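Local coordinates for DNA polymerase III subunit beta (Helicobacter pylori 26695, PDB 4S3I), which tethers DNA polymerases and other proteins to DNA as a sliding ring, making replication processive, at residues K267-L272 with A302-E307; T279-L284 with A317-V322. All coordinates share one frame; numbering follows the deposited sequence.

Contact 1: residues K267-L272 with A302-E307; sequences KESIKL and AKTSVE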
ATOM      1  N   LYS A 267     -13.220 -13.167 -17.282  1.00 25.31           N
ATOM      2  CA  LYS A 267     -12.235 -12.531 -16.406  1.00 25.34           C
ATOM      3  C   LYS A 267     -11.517 -13.601 -15.590  1.00 25.65           C
ATOM      4  O   LYS A 267     -10.301 -13.612 -15.499  1.00 25.82           O
ATOM      5  CB  LYS A 267     -12.891 -11.534 -15.435  1.00 25.23           C
ATOM      6  CG  LYS A 267     -13.294 -10.171 -16.012  1.00 25.01           C
ATOM      7  CD  LYS A 267     -13.915  -9.319 -14.882  1.00 24.98           C
ATOM      8  CE  LYS A 267     -14.354  -7.943 -15.364  1.00 30.67           C
ATOM      9  NZ  LYS A 267     -14.932  -7.145 -14.232  1.00 31.92           N
ATOM     10  N   GLU A 268     -12.295 -14.503 -15.003  1.00 25.81           N
ATOM     11  CA  GLU A 268     -11.753 -15.507 -14.095  1.00 27.19           C
ATOM     12  C   GLU A 268     -10.820 -16.462 -14.855  1.00 31.17           C
ATOM     13  O   GLU A 268      -9.738 -16.820 -14.378  1.00 26.76           O
ATOM     14  CB  GLU A 268     -12.911 -16.256 -13.431  1.00 30.13           C
ATOM     15  CG  GLU A 268     -12.525 -17.188 -12.319  1.00 42.38           C
ATOM     16  CD  GLU A 268     -13.728 -17.967 -11.787  1.00 55.03           C
ATOM     17  OE1 GLU A 268     -13.539 -18.807 -10.877  1.00 62.40           O
ATOM     18  OE2 GLU A 268     -14.858 -17.741 -12.286  1.00 48.73           O
ATOM     19  N   SER A 269     -11.220 -16.830 -16.065  1.00 26.30           N
ATOM     20  CA  SER A 269     -10.456 -17.778 -16.870  1.00 26.57           C
ATOM     21  C   SER A 269      -9.158 -17.156 -17.382  1.00 27.29           C
ATOM     22  O   SER A 269      -8.106 -17.803 -17.381  1.00 27.04           O
ATOM     23  CB  SER A 269     -11.318 -18.285 -18.033  1.00 30.39           C
ATOM     24  OG  SER A 269     -12.409 -19.046 -17.541  1.00 26.52           O
ATOM     25  N   ILE A 270      -9.245 -15.900 -17.811  1.00 26.32           N
ATOM     26  CA  ILE A 270      -8.084 -15.163 -18.305  1.00 26.81           C
ATOM     27  C   ILE A 270      -7.049 -14.896 -17.206  1.00 26.68           C
ATOM     28  O   ILE A 270      -5.843 -15.079 -17.420  1.00 27.09           O
ATOM     29  CB  ILE A 270      -8.526 -13.858 -18.975  1.00 27.07           C
ATOM     30  CG1 ILE A 270      -9.229 -14.198 -20.292  1.00 32.84           C
ATOM     31  CG2 ILE A 270      -7.334 -12.937 -19.222  1.00 26.77           C
ATOM     32  CD1 ILE A 270     -10.069 -13.075 -20.839  1.00 36.24           C
ATOM     33  N   LYS A 271      -7.513 -14.476 -16.032  1.00 26.52           N
ATOM     34  CA  LYS A 271      -6.609 -14.313 -14.892  1.00 28.94           C
ATOM     35  C   LYS A 271      -5.904 -15.619 -14.582  1.00 29.35           C
ATOM     36  O   LYS A 271      -4.706 -15.647 -14.289  1.00 27.78           O
ATOM     37  CB  LYS A 271      -7.370 -13.833 -13.655  1.00 33.91           C
ATOM     38  CG  LYS A 271      -7.866 -12.408 -13.763  1.00 38.05           C
ATOM     39  CD  LYS A 271      -8.737 -12.029 -12.569  1.00 50.38           C
ATOM     40  CE  LYS A 271      -9.208 -10.580 -12.688  1.00 57.23           C
ATOM     41  NZ  LYS A 271     -10.297 -10.233 -11.718  1.00 60.29           N
ATOM     42  N   LEU A 272      -6.663 -16.706 -14.648  1.00 27.97           N
ATOM     43  CA  LEU A 272      -6.148 -18.033 -14.341  1.00 27.96           C
ATOM     44  C   LEU A 272      -4.965 -18.398 -15.244  1.00 28.36           C
ATOM     45  O   LEU A 272      -3.940 -18.881 -14.767  1.00 28.94           O
ATOM     46  CB  LEU A 272      -7.272 -19.062 -14.499  1.00 34.72           C
ATOM     47  CG  LEU A 272      -6.960 -20.483 -14.062  1.00 40.10           C
ATOM     48  CD1 LEU A 272      -6.257 -20.409 -12.723  1.00 53.18           C
ATOM     49  CD2 LEU A 272      -8.226 -21.322 -13.936  1.00 38.57           C
ATOM     50  N   ALA A 302      -0.908 -23.645 -18.771  1.00 31.68           N
ATOM     51  CA  ALA A 302      -2.141 -23.374 -18.045  1.00 30.98           C
ATOM     52  C   ALA A 302      -3.273 -23.543 -19.039  1.00 32.60           C
ATOM     53  O   ALA A 302      -3.222 -22.978 -20.129  1.00 32.93           O
ATOM     54  CB  ALA A 302      -2.143 -21.947 -17.481  1.00 30.50           C
ATOM     55  N   LYS A 303      -4.282 -24.332 -18.684  1.00 30.46           N
ATOM     56  CA  LYS A 303      -5.467 -24.465 -19.524  1.00 29.79           C
ATOM     57  C   LYS A 303      -6.704 -24.405 -18.654  1.00 32.97           C
ATOM     58  O   LYS A 303      -6.686 -24.859 -17.499  1.00 32.84           O
ATOM     59  CB  LYS A 303      -5.490 -25.806 -20.282  1.00 39.18           C
ATOM     60  CG  LYS A 303      -4.139 -26.463 -20.547  1.00 53.47           C
ATOM     61  CD  LYS A 303      -4.256 -27.582 -21.592  1.00 58.17           C
ATOM     62  CE  LYS A 303      -5.510 -28.424 -21.377  1.00 63.06           C
ATOM     63  NZ  LYS A 303      -5.612 -29.574 -22.330  1.00 63.67           N
ATOM     64  N   THR A 304      -7.787 -23.883 -19.214  1.00 28.78           N
ATOM     65  CA  THR A 304      -9.092 -24.025 -18.579  1.00 29.96           C
ATOM     66  C   THR A 304     -10.171 -23.857 -19.624  1.00 30.89           C
ATOM     67  O   THR A 304      -9.906 -23.396 -20.737  1.00 28.12           O
ATOM     68  CB  THR A 304      -9.317 -23.004 -17.443  1.00 29.86           C
ATOM     69  OG1 THR A 304     -10.457 -23.403 -16.665  1.00 36.71           O
ATOM     70  CG2 THR A 304      -9.564 -21.627 -18.009  1.00 27.89           C
ATOM     71  N   SER A 305     -11.390 -24.245 -19.276  1.00 27.99           N
ATOM     72  CA  SER A 305     -12.501 -24.047 -20.179  1.00 27.64           C
ATOM     73  C   SER A 305     -13.769 -23.726 -19.413  1.00 31.89           C
ATOM     74  O   SER A 305     -13.884 -23.961 -18.206  1.00 27.69           O
ATOM     75  CB  SER A 305     -12.710 -25.257 -21.096  1.00 27.90           C
ATOM     76  OG  SER A 305     -13.121 -26.397 -20.364  1.00 31.77           O
ATOM     77  N   VAL A 306     -14.723 -23.189 -20.153  1.00 27.12           N
ATOM     78  CA  VAL A 306     -15.995 -22.788 -19.614  1.00 31.67           C
ATOM     79  C   VAL A 306     -17.090 -23.287 -20.573  1.00 27.77           C
ATOM     80  O   VAL A 306     -16.967 -23.157 -21.793  1.00 30.08           O
ATOM     81  CB  VAL A 306     -15.997 -21.253 -19.456  1.00 43.53           C
ATOM     82  CG1 VAL A 306     -17.329 -20.649 -19.862  1.00 52.83           C
ATOM     83  CG2 VAL A 306     -15.598 -20.870 -18.036  1.00 39.95           C
ATOM     84  N   GLU A 307     -18.140 -23.885 -20.022  1.00 27.26           N
ATOM     85  CA  GLU A 307     -19.260 -24.322 -20.842  1.00 29.22           C
ATOM     86  C   GLU A 307     -20.045 -23.096 -21.304  1.00 27.00           C
ATOM     87  O   GLU A 307     -20.266 -22.163 -20.523  1.00 28.49           O
ATOM     88  CB  GLU A 307     -20.174 -25.228 -20.024  1.00 31.84           C
ATOM     89  CG  GLU A 307     -21.377 -25.762 -20.781  1.00 41.20           C
ATOM     90  CD  GLU A 307     -22.205 -26.734 -19.945  1.00 50.54           C
ATOM     91  OE1 GLU A 307     -21.737 -27.145 -18.854  1.00 53.92           O
ATOM     92  OE2 GLU A 307     -23.323 -27.083 -20.385  1.00 50.72           O
TER
HETATM   93  O   HOH W   1     -12.482 -21.039 -15.434  1.00 51.46           O
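S269 and L272, one turn apart on helix 263-273, pack on T304 of strand 301-307, the outermost strand of its sheet within this chain. This is helix-on-sheet packing in the C-terminal domain of the beta sliding ring. The helix segment runs nearly antiparallel to the strand, at 170°, and their axes come within 8.6 Å. S269 comes first and lays its CB 3.8 Å from T304 CG2. Its OG stands beside the backbone N (chi1 -66°), hydrogen-bonds to E265 O one turn back, and lies 3.7 Å from V306 CG2. L272 ends the segment. With CG anti to the backbone N (chi1 -173°), L272 sends CD2 to T304 CB at 4.0 Å. The two side chains meet at a slant. F107 of the second subunit packs on both L272 and A302, and A302 and K303 pair with a strand of that subunit, so the sheet continues across the dimer interface. T304 OG1 hydrogen-bonds to S105 OG of the second subunit. A water also donates to S269 OG at 2.9 Å and makes a weak 3.3 Å link to T304 OG1.

Contact 2: residues T279-L284 with A317-V322; sequences TIKLTL and AFHLGV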
ATOM      1  N   THR A 279       0.076 -13.651 -22.817  1.00 29.93           N
ATOM      2  CA  THR A 279      -0.827 -13.864 -23.945  1.00 31.22           C
ATOM      3  C   THR A 279      -1.533 -15.214 -23.824  1.00 33.04           C
ATOM      4  O   THR A 279      -1.014 -16.169 -23.231  1.00 29.81           O
ATOM      5  CB  THR A 279      -0.100 -13.772 -25.301  1.00 34.05           C
ATOM      6  OG1 THR A 279       0.893 -14.792 -25.366  1.00 32.19           O
ATOM      7  CG2 THR A 279       0.558 -12.399 -25.487  1.00 31.53           C
ATOM      8  N   ILE A 280      -2.718 -15.282 -24.401  1.00 28.99           N
ATOM      9  CA  ILE A 280      -3.596 -16.424 -24.228  1.00 30.08           C
ATOM     10  C   ILE A 280      -4.199 -16.831 -25.567  1.00 28.74           C
ATOM     11  O   ILE A 280      -4.603 -15.977 -26.359  1.00 28.59           O
ATOM     12  CB  ILE A 280      -4.732 -16.060 -23.237  1.00 32.56           C
ATOM     13  CG1 ILE A 280      -4.204 -16.056 -21.798  1.00 37.51           C
ATOM     14  CG2 ILE A 280      -5.913 -17.020 -23.355  1.00 33.82           C
ATOM     15  CD1 ILE A 280      -5.201 -15.477 -20.798  1.00 38.01           C
ATOM     16  N   LYS A 281      -4.248 -18.132 -25.827  1.00 28.98           N
ATOM     17  CA  LYS A 281      -4.994 -18.640 -26.972  1.00 31.04           C
ATOM     18  C   LYS A 281      -6.434 -18.960 -26.565  1.00 28.35           C
ATOM     19  O   LYS A 281      -6.676 -19.859 -25.736  1.00 28.26           O
ATOM     20  CB  LYS A 281      -4.316 -19.890 -27.530  1.00 38.22           C
ATOM     21  CG  LYS A 281      -5.034 -20.526 -28.710  1.00 43.68           C
ATOM     22  CD  LYS A 281      -4.253 -21.752 -29.180  1.00 47.50           C
ATOM     23  CE  LYS A 281      -4.993 -22.511 -30.265  1.00 54.24           C
ATOM     24  NZ  LYS A 281      -4.237 -23.741 -30.658  1.00 59.32           N
ATOM     25  N   LEU A 282      -7.382 -18.216 -27.129  1.00 27.93           N
ATOM     26  CA  LEU A 282      -8.807 -18.429 -26.878  1.00 30.10           C
ATOM     27  C   LEU A 282      -9.404 -19.292 -27.989  1.00 32.38           C
ATOM     28  O   LEU A 282      -9.257 -18.983 -29.173  1.00 33.10           O
ATOM     29  CB  LEU A 282      -9.543 -17.086 -26.841  1.00 27.03           C
ATOM     30  CG  LEU A 282     -11.076 -17.133 -26.855  1.00 33.03           C
ATOM     31  CD1 LEU A 282     -11.587 -17.764 -25.563  1.00 30.59           C
ATOM     32  CD2 LEU A 282     -11.702 -15.737 -27.060  1.00 26.60           C
ATOM     33  N   THR A 283     -10.078 -20.369 -27.614  1.00 27.49           N
ATOM     34  CA  THR A 283     -10.717 -21.215 -28.613  1.00 31.38           C
ATOM     35  C   THR A 283     -12.206 -21.241 -28.376  1.00 32.48           C
ATOM     36  O   THR A 283     -12.663 -21.715 -27.336  1.00 32.38           O
ATOM     37  CB  THR A 283     -10.209 -22.659 -28.575  1.00 36.22           C
ATOM     38  OG1 THR A 283      -8.795 -22.695 -28.824  1.00 35.90           O
ATOM     39  CG2 THR A 283     -10.943 -23.490 -29.633  1.00 37.90           C
ATOM     40  N   LEU A 284     -12.967 -20.735 -29.341  1.00 28.35           N
ATOM     41  CA  LEU A 284     -14.421 -20.740 -29.226  1.00 34.47           C
ATOM     42  C   LEU A 284     -15.031 -21.900 -30.018  1.00 35.65           C
ATOM     43  O   LEU A 284     -14.721 -22.087 -31.201  1.00 33.27           O
ATOM     44  CB  LEU A 284     -14.994 -19.408 -29.695  1.00 35.70           C
ATOM     45  CG  LEU A 284     -14.650 -18.245 -28.771  1.00 37.13           C
ATOM     46  CD1 LEU A 284     -15.145 -16.949 -29.362  1.00 35.90           C
ATOM     47  CD2 LEU A 284     -15.284 -18.478 -27.406  1.00 38.81           C
ATOM     48  N   ALA A 317     -14.385 -24.721 -34.649  1.00 63.98           N
ATOM     49  CA  ALA A 317     -13.660 -23.923 -33.651  1.00 56.66           C
ATOM     50  C   ALA A 317     -13.032 -22.625 -34.190  1.00 49.74           C
ATOM     51  O   ALA A 317     -12.401 -22.616 -35.249  1.00 48.52           O
ATOM     52  CB  ALA A 317     -12.609 -24.782 -32.946  1.00 50.10           C
ATOM     53  N   PHE A 318     -13.232 -21.532 -33.455  1.00 39.49           N
ATOM     54  CA  PHE A 318     -12.617 -20.250 -33.785  1.00 35.62           C
ATOM     55  C   PHE A 318     -11.452 -20.025 -32.817  1.00 33.43           C
ATOM     56  O   PHE A 318     -11.628 -20.093 -31.596  1.00 39.12           O
ATOM     57  CB  PHE A 318     -13.659 -19.134 -33.674  1.00 36.23           C
ATOM     58  CG  PHE A 318     -13.137 -17.756 -34.019  1.00 44.39           C
ATOM     59  CD1 PHE A 318     -12.970 -17.367 -35.346  1.00 55.48           C
ATOM     60  CD2 PHE A 318     -12.852 -16.838 -33.013  1.00 41.35           C
ATOM     61  CE1 PHE A 318     -12.500 -16.092 -35.669  1.00 61.72           C
ATOM     62  CE2 PHE A 318     -12.381 -15.557 -33.324  1.00 49.38           C
ATOM     63  CZ  PHE A 318     -12.204 -15.186 -34.653  1.00 57.04           C
ATOM     64  N   HIS A 319     -10.262 -19.780 -33.357  1.00 32.03           N
ATOM     65  CA  HIS A 319      -9.081 -19.576 -32.525  1.00 38.12           C
ATOM     66  C   HIS A 319      -8.632 -18.119 -32.564  1.00 41.63           C
ATOM     67  O   HIS A 319      -8.481 -17.541 -33.646  1.00 46.35           O
ATOM     68  CB  HIS A 319      -7.941 -20.479 -32.986  1.00 42.89           C
ATOM     69  CG  HIS A 319      -8.296 -21.934 -33.018  1.00 53.51           C
ATOM     70  ND1 HIS A 319      -8.296 -22.727 -31.887  1.00 58.55           N
ATOM     71  CD2 HIS A 319      -8.656 -22.742 -34.042  1.00 56.03           C
ATOM     72  CE1 HIS A 319      -8.643 -23.958 -32.217  1.00 57.01           C
ATOM     73  NE2 HIS A 319      -8.867 -23.995 -33.517  1.00 57.60           N
ATOM     74  N   LEU A 320      -8.411 -17.530 -31.389  1.00 34.08           N
ATOM     75  CA  LEU A 320      -8.008 -16.116 -31.291  1.00 32.79           C
ATOM     76  C   LEU A 320      -6.881 -15.906 -30.266  1.00 28.62           C
ATOM     77  O   LEU A 320      -7.024 -16.278 -29.098  1.00 29.02           O
ATOM     78  CB  LEU A 320      -9.216 -15.251 -30.922  1.00 27.95           C
ATOM     79  CG  LEU A 320      -8.987 -13.743 -30.864  1.00 31.14           C
ATOM     80  CD1 LEU A 320      -8.729 -13.188 -32.263  1.00 35.09           C
ATOM     81  CD2 LEU A 320     -10.180 -13.051 -30.207  1.00 27.39           C
ATOM     82  N   GLY A 321      -5.760 -15.333 -30.705  1.00 30.15           N
ATOM     83  CA  GLY A 321      -4.660 -15.014 -29.804  1.00 30.31           C
ATOM     84  C   GLY A 321      -4.875 -13.638 -29.195  1.00 29.00           C
ATOM     85  O   GLY A 321      -5.078 -12.665 -29.929  1.00 29.54           O
ATOM     86  N   VAL A 322      -4.856 -13.542 -27.865  1.00 28.61           N
ATOM     87  CA  VAL A 322      -5.135 -12.265 -27.202  1.00 28.23           C
ATOM     88  C   VAL A 322      -4.122 -11.871 -26.132  1.00 32.91           C
ATOM     89  O   VAL A 322      -3.509 -12.726 -25.492  1.00 28.62           O
ATOM     90  CB  VAL A 322      -6.538 -12.228 -26.573  1.00 27.52           C
ATOM     91  CG1 VAL A 322      -7.603 -12.611 -27.591  1.00 28.05           C
ATOM     92  CG2 VAL A 322      -6.609 -13.148 -25.348  1.00 27.28           C
TER
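T283 turns OG1 to the side of its backbone N (chi1 -60°), and H319 sets its ring the same way (chi1 -56°). Because the two residues are paired across the strands, these matching torsions run their side chains alongside each other. T283 OG1 and H319 ND1 share a hydrogen bond of 3.1 Å, with the hydroxyl at the ring's edge, near its plane; either could be the donor. The methyl T283 CG2 touches the same ring, 3.5 Å from CE1. K281 is extended from its backbone outward and crosses H319 at an angle, with CE 3.7 Å from ND1.

These groups sit on one face of an antiparallel beta ladder between strands 279-284 and 318-323. Backbone hydrogen bonds join I280 with V322, L282 with L320 and L284 with F318, two bonds to each pair. L284 N to F318 O is the shortest at 2.7 Å. K281 with G321 and T283 with H319 are the non-hydrogen-bonded pairs between them.

The other face carries I280, L282, L284, F318, L320 and V322. I280 CB meets V322 CG2 at 4.1 Å. This apolar face turns inward: I270 and C273 of helix 263-273 pack on I280, F266 packs on L282, and L341 of strand 338-343 touches L282 and L284.

The two faces differ in chemistry. Six backbone bonds fix the register, and the apolar face joins the domain core. On the polar face the hydroxyl of T283 restrains the H319 ring, and the K281 ammonium, its NZ 4.4 Å from H319 ND1, may disfavour a protonated imidazole, though E292 beside K281 could offset this.

Both contacts belong to the C-terminal domain, and their centres lie 12 Å apart. Along the chain their segments alternate: helix 263-273, strand 279-284, strand 301-307, strand 318-323. The four-stranded antiparallel sheet runs in the order 301-307, 288-293, 279-284, 318-323. Contact 2 thus pairs one outermost strand of this chain with its neighbour, while contact 1 sets the helix against the strand at the other end. The helix also bridges the two contacts, for I270 O lies 3.5 Å from I280 CD1. Contact 1 sits at the subunit interface, whereas no other chain of the assembly touches contact 2. The same sheet therefore joins the domain interior to the dimer seam that closes the ring.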